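Local coordinates for superantigen-like protein (PDB 4O1N) that probably promotes virulence of Staphylococcus aureus as a secreted protease that cleaves host collagens and cytokines, and is built from an OB-fold and a beta-grasp domain, at residues 35-40 / 84-89; 59-64 / 96-101. One frame throughout, in Å; residues are numbered along the deposited sequence.

How the interactions relate
Both contacts lie in the OB-fold domain, and their centres are about 10 Å apart. Along the chain their segments alternate: 35-40, 59-64, 84-89, 96-101. Interaction 1 pairs strand 36-38 with 83-87, interaction 2 pairs 61-66 with 98-106, and since 83-87 and 98-106 are themselves neighbours, the two cover four adjacent strands of one mixed sheet, in the order 36-38, 83-87, 98-106, 61-66. They touch at several points, among them Leu88 N to Ser100 OG (2.9 Å, probably a hydrogen bond) and Ile87 CD1 against Ser63 OG. The antiparallel contact carries the outermost strand and faces helix 144-159; the parallel one joins 98-106 to 61-66, beyond which comes 51-58, continuing the OB-fold barrel.

Interaction 1 of 2, residues 35-40 / 84-89; sequences ILERKN and DVFILR
Ile35 lays its CG2 methyl over the centre of one face of the Phe86 ring, 3.7 Å from the centroid, a CH-pi contact. The other branch runs past the ring: with CG1 beside the backbone N (chi1 -61°), Ile35 CD1 reaches Phe86 CE2 at 3.6 Å and goes on to Leu88 CB. Glu37, fully extended, brings its carboxylate obliquely to the same ring, the two planes 57° apart, while its OE2 is held by a salt bridge to Arg150. On the face bearing Leu36 and Ile87 the two side chains lie alongside each other and point the same way, with Leu36 CD2 3.8 Å from Ile87 CD1. Leu36 and Ile87, and likewise Arg38 and Val85, exchange reciprocal backbone hydrogen bonds as antiparallel hydrogen-bonded pairs; Glu37 and Phe86 form the non-hydrogen-bonded pair between them. Where the edge chain turns a corner, Asn40 N donates a nearly straight bond (171°) to Asp84 OD1, 3.0 Å away and approached from above the carboxylate plane. Ser107 also bonds that oxygen and Lys139 pairs with OD2, so the buried carboxylate is gripped at both oxygens. The Phe86 face meets helix 144-159 and the Ile87 face looks toward Ser63 and Ile65 of strand 61-66: the antiparallel pairing of the outermost strand 36-38 with 83-87, part of the barrel-like sheet of the OB fold.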
ATOM      1  N   ILE A  35      -0.654  11.038   0.401  1.00 27.36           N
ATOM      2  CA  ILE A  35      -1.145   9.964   1.214  1.00 26.09           C
ATOM      3  C   ILE A  35      -1.548  10.469   2.568  1.00 25.85           C
ATOM      4  O   ILE A  35      -0.816  11.224   3.175  1.00 26.08           O
ATOM      5  CB  ILE A  35      -0.038   8.937   1.467  1.00 25.86           C
ATOM      6  CG1 ILE A  35       0.438   8.341   0.146  1.00 26.47           C
ATOM      7  CG2 ILE A  35      -0.519   7.821   2.378  1.00 26.78           C
ATOM      8  CD1 ILE A  35      -0.629   7.595  -0.646  1.00 27.10           C
ATOM      9  N   LEU A  36      -2.705  10.017   3.041  1.00 23.71           N
ATOM     10  CA  LEU A  36      -3.079  10.217   4.396  1.00 23.91           C
ATOM     11  C   LEU A  36      -2.836   8.878   5.105  1.00 25.04           C
ATOM     12  O   LEU A  36      -3.503   7.854   4.832  1.00 25.35           O
ATOM     13  CB  LEU A  36      -4.549  10.642   4.488  1.00 23.86           C
ATOM     14  CG  LEU A  36      -5.107  10.622   5.912  1.00 23.80           C
ATOM     15  CD1 LEU A  36      -4.291  11.601   6.749  1.00 24.33           C
ATOM     16  CD2 LEU A  36      -6.571  10.990   5.949  1.00 24.34           C
ATOM     17  N   GLU A  37      -1.898   8.908   6.037  1.00 25.92           N
ATOM     18  CA  GLU A  37      -1.417   7.723   6.708  1.00 28.18           C
ATOM     19  C   GLU A  37      -1.496   7.954   8.235  1.00 29.51           C
ATOM     20  O   GLU A  37      -0.801   8.822   8.751  1.00 28.29           O
ATOM     21  CB  GLU A  37       0.011   7.454   6.266  1.00 27.77           C
ATOM     22  CG  GLU A  37       0.647   6.245   6.925  1.00 31.84           C
ATOM     23  CD  GLU A  37       2.073   6.002   6.455  1.00 32.31           C
ATOM     24  OE1 GLU A  37       2.718   5.055   6.897  1.00 35.43           O
ATOM     25  OE2 GLU A  37       2.557   6.768   5.643  1.00 34.42           O
ATOM     26  N   ARG A  38      -2.342   7.189   8.928  1.00 30.46           N
ATOM     27  CA  ARG A  38      -2.520   7.322  10.356  1.00 35.89           C
ATOM     28  C   ARG A  38      -2.594   5.964  10.962  1.00 34.59           C
ATOM     29  O   ARG A  38      -3.213   5.087  10.375  1.00 36.67           O
ATOM     30  CB  ARG A  38      -3.831   8.054  10.653  1.00 43.34           C
ATOM     31  CG  ARG A  38      -3.788   9.552  10.349  1.00 50.28           C
ATOM     32  CD  ARG A  38      -2.732  10.319  11.165  1.00 54.39           C
ATOM     33  NE  ARG A  38      -2.812  11.769  10.934  1.00 62.96           N
ATOM     34  CZ  ARG A  38      -2.879  12.693  11.902  1.00 77.60           C
ATOM     35  NH1 ARG A  38      -2.805  12.371  13.202  1.00 81.49           N
ATOM     36  NH2 ARG A  38      -2.992  13.976  11.577  1.00 87.22           N
ATOM     37  N   LYS A  39      -2.048   5.828  12.171  1.00 35.44           N
ATOM     38  CA  LYS A  39      -2.063   4.565  12.938  1.00 37.45           C
ATOM     39  C   LYS A  39      -2.878   4.639  14.222  1.00 35.82           C
ATOM     40  O   LYS A  39      -3.017   5.730  14.798  1.00 34.67           O
ATOM     41  CB  LYS A  39      -0.650   4.160  13.280  1.00 39.01           C
ATOM     42  CG  LYS A  39       0.236   4.208  12.050  1.00 41.95           C
ATOM     43  CD  LYS A  39       1.549   3.448  12.196  1.00 42.12           C
ATOM     44  CE  LYS A  39       2.369   3.573  10.915  1.00 45.99           C
ATOM     45  NZ  LYS A  39       3.703   2.910  11.033  1.00 48.03           N
ATOM     46  N   ASN A  40      -3.398   3.484  14.656  1.00 35.03           N
ATOM     47  CA  ASN A  40      -4.258   3.393  15.852  1.00 36.82           C
ATOM     48  C   ASN A  40      -5.452   4.315  15.855  1.00 34.19           C
ATOM     49  O   ASN A  40      -5.733   4.960  16.847  1.00 35.32           O
ATOM     50  CB  ASN A  40      -3.461   3.626  17.101  1.00 39.93           C
ATOM     51  CG  ASN A  40      -2.296   2.664  17.207  1.00 45.52           C
ATOM     52  OD1 ASN A  40      -2.404   1.602  17.826  1.00 59.06           O
ATOM     53  ND2 ASN A  40      -1.181   3.019  16.595  1.00 44.76           N
ATOM     54  N   ASP A  84      -4.940   0.658  11.357  1.00 29.04           N
ATOM     55  CA  ASP A  84      -4.090   1.664  10.730  1.00 27.41           C
ATOM     56  C   ASP A  84      -4.647   1.827   9.338  1.00 26.03           C
ATOM     57  O   ASP A  84      -5.197   0.904   8.745  1.00 26.30           O
ATOM     58  CB  ASP A  84      -2.632   1.192  10.592  1.00 28.13           C
ATOM     59  CG  ASP A  84      -1.956   0.881  11.935  1.00 31.78           C
ATOM     60  OD1 ASP A  84      -2.533   1.144  13.025  1.00 34.55           O
ATOM     61  OD2 ASP A  84      -0.811   0.362  11.901  1.00 32.88           O
ATOM     62  N   VAL A  85      -4.394   2.966   8.772  1.00 25.27           N
ATOM     63  CA  VAL A  85      -5.062   3.369   7.582  1.00 25.68           C
ATOM     64  C   VAL A  85      -4.031   3.997   6.603  1.00 25.24           C
ATOM     65  O   VAL A  85      -3.126   4.754   7.011  1.00 26.29           O
ATOM     66  CB  VAL A  85      -6.180   4.309   8.061  1.00 26.43           C
ATOM     67  CG1 VAL A  85      -6.160   5.641   7.355  1.00 27.94           C
ATOM     68  CG2 VAL A  85      -7.520   3.632   7.937  1.00 26.07           C
ATOM     69  N   PHE A  86      -4.134   3.646   5.331  1.00 24.51           N
ATOM     70  CA  PHE A  86      -3.280   4.189   4.269  1.00 23.86           C
ATOM     71  C   PHE A  86      -4.196   4.594   3.110  1.00 24.10           C
ATOM     72  O   PHE A  86      -4.733   3.751   2.388  1.00 23.85           O
ATOM     73  CB  PHE A  86      -2.271   3.134   3.825  1.00 25.05           C
ATOM     74  CG  PHE A  86      -1.172   3.654   2.931  1.00 24.16           C
ATOM     75  CD1 PHE A  86       0.082   3.980   3.470  1.00 25.13           C
ATOM     76  CD2 PHE A  86      -1.369   3.787   1.569  1.00 23.72           C
ATOM     77  CE1 PHE A  86       1.093   4.454   2.673  1.00 24.16           C
ATOM     78  CE2 PHE A  86      -0.361   4.251   0.759  1.00 23.82           C
ATOM     79  CZ  PHE A  86       0.865   4.584   1.306  1.00 24.45           C
ATOM     80  N   ILE A  87      -4.378   5.900   2.967  1.00 24.85           N
ATOM     81  CA  ILE A  87      -5.487   6.474   2.216  1.00 25.36           C
ATOM     82  C   ILE A  87      -4.975   7.289   1.040  1.00 24.35           C
ATOM     83  O   ILE A  87      -4.120   8.153   1.191  1.00 24.42           O
ATOM     84  CB  ILE A  87      -6.316   7.417   3.121  1.00 26.40           C
ATOM     85  CG1 ILE A  87      -7.202   6.614   4.065  1.00 25.96           C
ATOM     86  CG2 ILE A  87      -7.240   8.325   2.314  1.00 27.72           C
ATOM     87  CD1 ILE A  87      -7.730   7.436   5.220  1.00 24.29           C
ATOM     88  N   LEU A  88      -5.531   7.016  -0.121  1.00 23.85           N
ATOM     89  CA  LEU A  88      -5.136   7.676  -1.340  1.00 25.11           C
ATOM     90  C   LEU A  88      -6.420   8.001  -2.087  1.00 25.59           C
ATOM     91  O   LEU A  88      -7.307   7.150  -2.171  1.00 28.19           O
ATOM     92  CB  LEU A  88      -4.208   6.743  -2.127  1.00 25.02           C
ATOM     93  CG  LEU A  88      -3.871   7.186  -3.549  1.00 26.95           C
ATOM     94  CD1 LEU A  88      -2.548   6.564  -3.994  1.00 29.51           C
ATOM     95  CD2 LEU A  88      -4.955   6.835  -4.549  1.00 26.31           C
ATOM     96  N   ARG A  89      -6.550   9.213  -2.605  1.00 25.88           N
ATOM     97  CA  ARG A  89      -7.820   9.629  -3.213  1.00 27.73           C
ATOM     98  C   ARG A  89      -7.895   9.176  -4.673  1.00 30.08           C
ATOM     99  O   ARG A  89      -7.138   9.652  -5.549  1.00 28.38           O
ATOM    100  CB  ARG A  89      -8.003  11.139  -3.217  1.00 28.53           C
ATOM    101  CG  ARG A  89      -7.509  11.957  -2.031  1.00 27.80           C
ATOM    102  CD  ARG A  89      -7.535  13.412  -2.426  1.00 27.40           C
ATOM    103  NE  ARG A  89      -8.536  14.060  -1.653  1.00 29.55           N
ATOM    104  CZ  ARG A  89      -9.631  14.694  -2.060  1.00 29.82           C
ATOM    105  NH1 ARG A  89      -9.952  14.951  -3.315  1.00 28.52           N
ATOM    106  NH2 ARG A  89     -10.399  15.147  -1.101  1.00 32.45           N
TER

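Interaction 2 of 2, residues 59-64 / 96-101; sequences GQQHSR and ATNYSI
Ser63 pairs with Asn98 and Arg64 with Tyr99 in a parallel ladder, although the short strands 61-64 and 98-101 are splayed by 41°. Asn98 N donates to His62 O, Arg64 N to Asn98 O at 2.7 Å, and Ser100 N to Arg64 O at a longer 3.2 Å. The first two bonds are nearly straight, both 170°. Asn98 thus bonds to both neighbours of its partner Ser63, and Arg64 to both neighbours of Tyr99, the pattern of parallel pairing; Tyr99 CA adds a CA-H...O contact to Arg64 O.

Arg64 and Tyr99 meet over several atoms. The arginine chain bends at chi2 and again at chi3, which folds it obliquely past the CD1-CE1 side of the tyrosine ring: Arg64 CD lies at the ring edge, in its plane, and Arg64 NH1 comes within 3.7 Å of Tyr99 CD1. The ring in turn sets Tyr99 CE1 over one face of the Arg64 guanidinium, 3.8 Å above it and offset toward the rim, with the two planes 76° apart. Arg64 also makes a cation-pi contact with Tyr53. His62 and Thr97 run side by side, both pointing the same way; Thr97 CG2 sits at the imidazole edge, in its plane, 3.4 Å from His62 CD2. On the other face Ser63 OG lies 3.2 Å from Asn98 CB.

Ser63 and Asn98 turn toward Leu36 and Ile87, whereas His62 rests on Glu55 and Thr57 of strand 51-58. Ser63 also bonds Val56 of that strand through the backbone. Ser100 OG bonds Leu88 O, a link to the chain following 83-87. Across the sheet the order is 51-58, 61-66, 98-106, 83-87.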
ATOM      1  N   GLY A  59      -8.525  14.062  12.630  1.00 52.77           N
ATOM      2  CA  GLY A  59      -8.699  15.506  12.751  1.00 52.46           C
ATOM      3  C   GLY A  59     -10.006  15.980  12.126  1.00 54.72           C
ATOM      4  O   GLY A  59     -11.097  15.477  12.457  1.00 57.56           O
ATOM      5  N   GLN A  60      -9.891  16.957  11.226  1.00 55.79           N
ATOM      6  CA  GLN A  60     -11.026  17.473  10.473  1.00 51.86           C
ATOM      7  C   GLN A  60     -10.919  16.896   9.082  1.00 51.89           C
ATOM      8  O   GLN A  60     -11.505  17.426   8.148  1.00 56.84           O
ATOM      9  N   GLN A  61     -10.149  15.817   8.935  1.00 47.85           N
ATOM     10  CA  GLN A  61     -10.048  15.140   7.656  1.00 45.39           C
ATOM     11  C   GLN A  61     -10.847  13.855   7.562  1.00 43.88           C
ATOM     12  O   GLN A  61     -10.708  12.959   8.397  1.00 43.36           O
ATOM     13  CB  GLN A  61      -8.614  14.830   7.338  1.00 45.28           C
ATOM     14  CG  GLN A  61      -8.422  14.543   5.864  1.00 43.86           C
ATOM     15  CD  GLN A  61      -7.063  14.954   5.396  1.00 44.82           C
ATOM     16  OE1 GLN A  61      -6.707  14.723   4.225  1.00 41.77           O
ATOM     17  NE2 GLN A  61      -6.275  15.572   6.314  1.00 41.66           N
ATOM     18  N   HIS A  62     -11.622  13.743   6.487  1.00 42.84           N
ATOM     19  CA  HIS A  62     -12.734  12.810   6.441  1.00 41.78           C
ATOM     20  C   HIS A  62     -12.623  11.858   5.254  1.00 36.07           C
ATOM     21  O   HIS A  62     -12.425  12.284   4.116  1.00 31.76           O
ATOM     22  CB  HIS A  62     -14.027  13.624   6.429  1.00 45.96           C
ATOM     23  CG  HIS A  62     -15.271  12.805   6.405  1.00 56.25           C
ATOM     24  ND1 HIS A  62     -16.010  12.559   7.540  1.00 64.91           N
ATOM     25  CD2 HIS A  62     -15.937  12.211   5.380  1.00 58.71           C
ATOM     26  CE1 HIS A  62     -17.062  11.824   7.220  1.00 67.47           C
ATOM     27  NE2 HIS A  62     -17.043  11.601   5.914  1.00 62.15           N
ATOM     28  N   SER A  63     -12.760  10.560   5.531  1.00 32.64           N
ATOM     29  CA  SER A  63     -12.472   9.547   4.520  1.00 31.36           C
ATOM     30  C   SER A  63     -13.455   8.395   4.494  1.00 28.90           C
ATOM     31  O   SER A  63     -13.868   7.882   5.530  1.00 28.29           O
ATOM     32  CB  SER A  63     -11.050   8.951   4.729  1.00 29.65           C
ATOM     33  OG  SER A  63     -10.053   9.893   4.457  1.00 28.59           O
ATOM     34  N   ARG A  64     -13.757   7.943   3.297  1.00 28.08           N
ATOM     35  CA  ARG A  64     -14.533   6.729   3.110  1.00 29.80           C
ATOM     36  C   ARG A  64     -13.771   5.710   2.229  1.00 30.71           C
ATOM     37  O   ARG A  64     -13.462   5.956   1.055  1.00 27.98           O
ATOM     38  CB  ARG A  64     -15.895   7.087   2.533  1.00 31.09           C
ATOM     39  CG  ARG A  64     -16.882   5.934   2.442  1.00 32.57           C
ATOM     40  CD  ARG A  64     -17.011   5.481   1.010  1.00 35.20           C
ATOM     41  NE  ARG A  64     -18.327   5.712   0.473  1.00 37.18           N
ATOM     42  CZ  ARG A  64     -18.644   5.725  -0.820  1.00 38.56           C
ATOM     43  NH1 ARG A  64     -17.746   5.532  -1.772  1.00 38.73           N
ATOM     44  NH2 ARG A  64     -19.894   5.946  -1.149  1.00 39.89           N
ATOM     45  N   ALA A  96     -13.777  17.575  -0.441  1.00 33.99           N
ATOM     46  CA  ALA A  96     -12.983  17.506   0.761  1.00 33.18           C
ATOM     47  C   ALA A  96     -12.902  16.104   1.335  1.00 30.48           C
ATOM     48  O   ALA A  96     -11.913  15.738   1.895  1.00 30.95           O
ATOM     49  CB  ALA A  96     -13.530  18.487   1.797  1.00 33.51           C
ATOM     50  N   THR A  97     -13.949  15.329   1.209  1.00 28.24           N
ATOM     51  CA  THR A  97     -13.903  13.969   1.667  1.00 28.13           C
ATOM     52  C   THR A  97     -13.030  13.044   0.766  1.00 26.61           C
ATOM     53  O   THR A  97     -13.127  13.080  -0.465  1.00 28.36           O
ATOM     54  CB  THR A  97     -15.356  13.427   1.795  1.00 29.64           C
ATOM     55  OG1 THR A  97     -16.033  14.084   2.884  1.00 30.40           O
ATOM     56  CG2 THR A  97     -15.380  11.910   2.041  1.00 29.11           C
ATOM     57  N   ASN A  98     -12.202  12.203   1.385  1.00 24.63           N
ATOM     58  CA  ASN A  98     -11.313  11.277   0.647  1.00 24.58           C
ATOM     59  C   ASN A  98     -12.037   9.939   0.322  1.00 24.89           C
ATOM     60  O   ASN A  98     -12.610   9.280   1.207  1.00 24.95           O
ATOM     61  CB  ASN A  98     -10.007  10.949   1.422  1.00 22.87           C
ATOM     62  CG  ASN A  98      -9.247  12.190   1.916  1.00 23.21           C
ATOM     63  OD1 ASN A  98      -8.858  12.280   3.097  1.00 23.25           O
ATOM     64  ND2 ASN A  98      -9.046  13.142   1.038  1.00 22.06           N
ATOM     65  N   TYR A  99     -11.998   9.537  -0.938  1.00 23.51           N
ATOM     66  CA  TYR A  99     -12.552   8.258  -1.336  1.00 24.37           C
ATOM     67  C   TYR A  99     -11.401   7.381  -1.820  1.00 24.69           C
ATOM     68  O   TYR A  99     -10.835   7.632  -2.906  1.00 23.93           O
ATOM     69  CB  TYR A  99     -13.614   8.424  -2.422  1.00 24.59           C
ATOM     70  CG  TYR A  99     -14.809   9.197  -1.943  1.00 25.74           C
ATOM     71  CD1 TYR A  99     -15.807   8.582  -1.178  1.00 26.65           C
ATOM     72  CD2 TYR A  99     -14.908  10.551  -2.172  1.00 26.02           C
ATOM     73  CE1 TYR A  99     -16.902   9.298  -0.709  1.00 26.91           C
ATOM     74  CE2 TYR A  99     -15.982  11.279  -1.683  1.00 26.46           C
ATOM     75  CZ  TYR A  99     -16.980  10.651  -0.963  1.00 27.02           C
ATOM     76  OH  TYR A  99     -18.034  11.380  -0.482  1.00 27.52           O
ATOM     77  N   SER A 100     -11.090   6.361  -1.006  1.00 24.46           N
ATOM     78  CA  SER A 100      -9.960   5.491  -1.214  1.00 25.70           C
ATOM     79  C   SER A 100     -10.381   4.036  -1.251  1.00 26.34           C
ATOM     80  O   SER A 100     -11.517   3.691  -0.970  1.00 26.65           O
ATOM     81  CB  SER A 100      -8.939   5.695  -0.095  1.00 26.59           C
ATOM     82  OG  SER A 100      -7.693   5.091  -0.405  1.00 27.58           O
ATOM     83  N   ILE A 101      -9.430   3.187  -1.595  1.00 27.57           N
ATOM     84  CA  ILE A 101      -9.667   1.761  -1.699  1.00 28.44           C
ATOM     85  C   ILE A 101      -8.627   0.960  -0.929  1.00 27.19           C
ATOM     86  O   ILE A 101      -7.433   1.073  -1.185  1.00 24.59           O
ATOM     87  CB  ILE A 101      -9.603   1.300  -3.144  1.00 28.43           C
ATOM     88  CG1 ILE A 101     -10.749   1.908  -3.939  1.00 29.08           C
ATOM     89  CG2 ILE A 101      -9.650  -0.218  -3.181  1.00 29.46           C
ATOM     90  CD1 ILE A 101     -10.480   1.987  -5.431  1.00 29.87           C
TER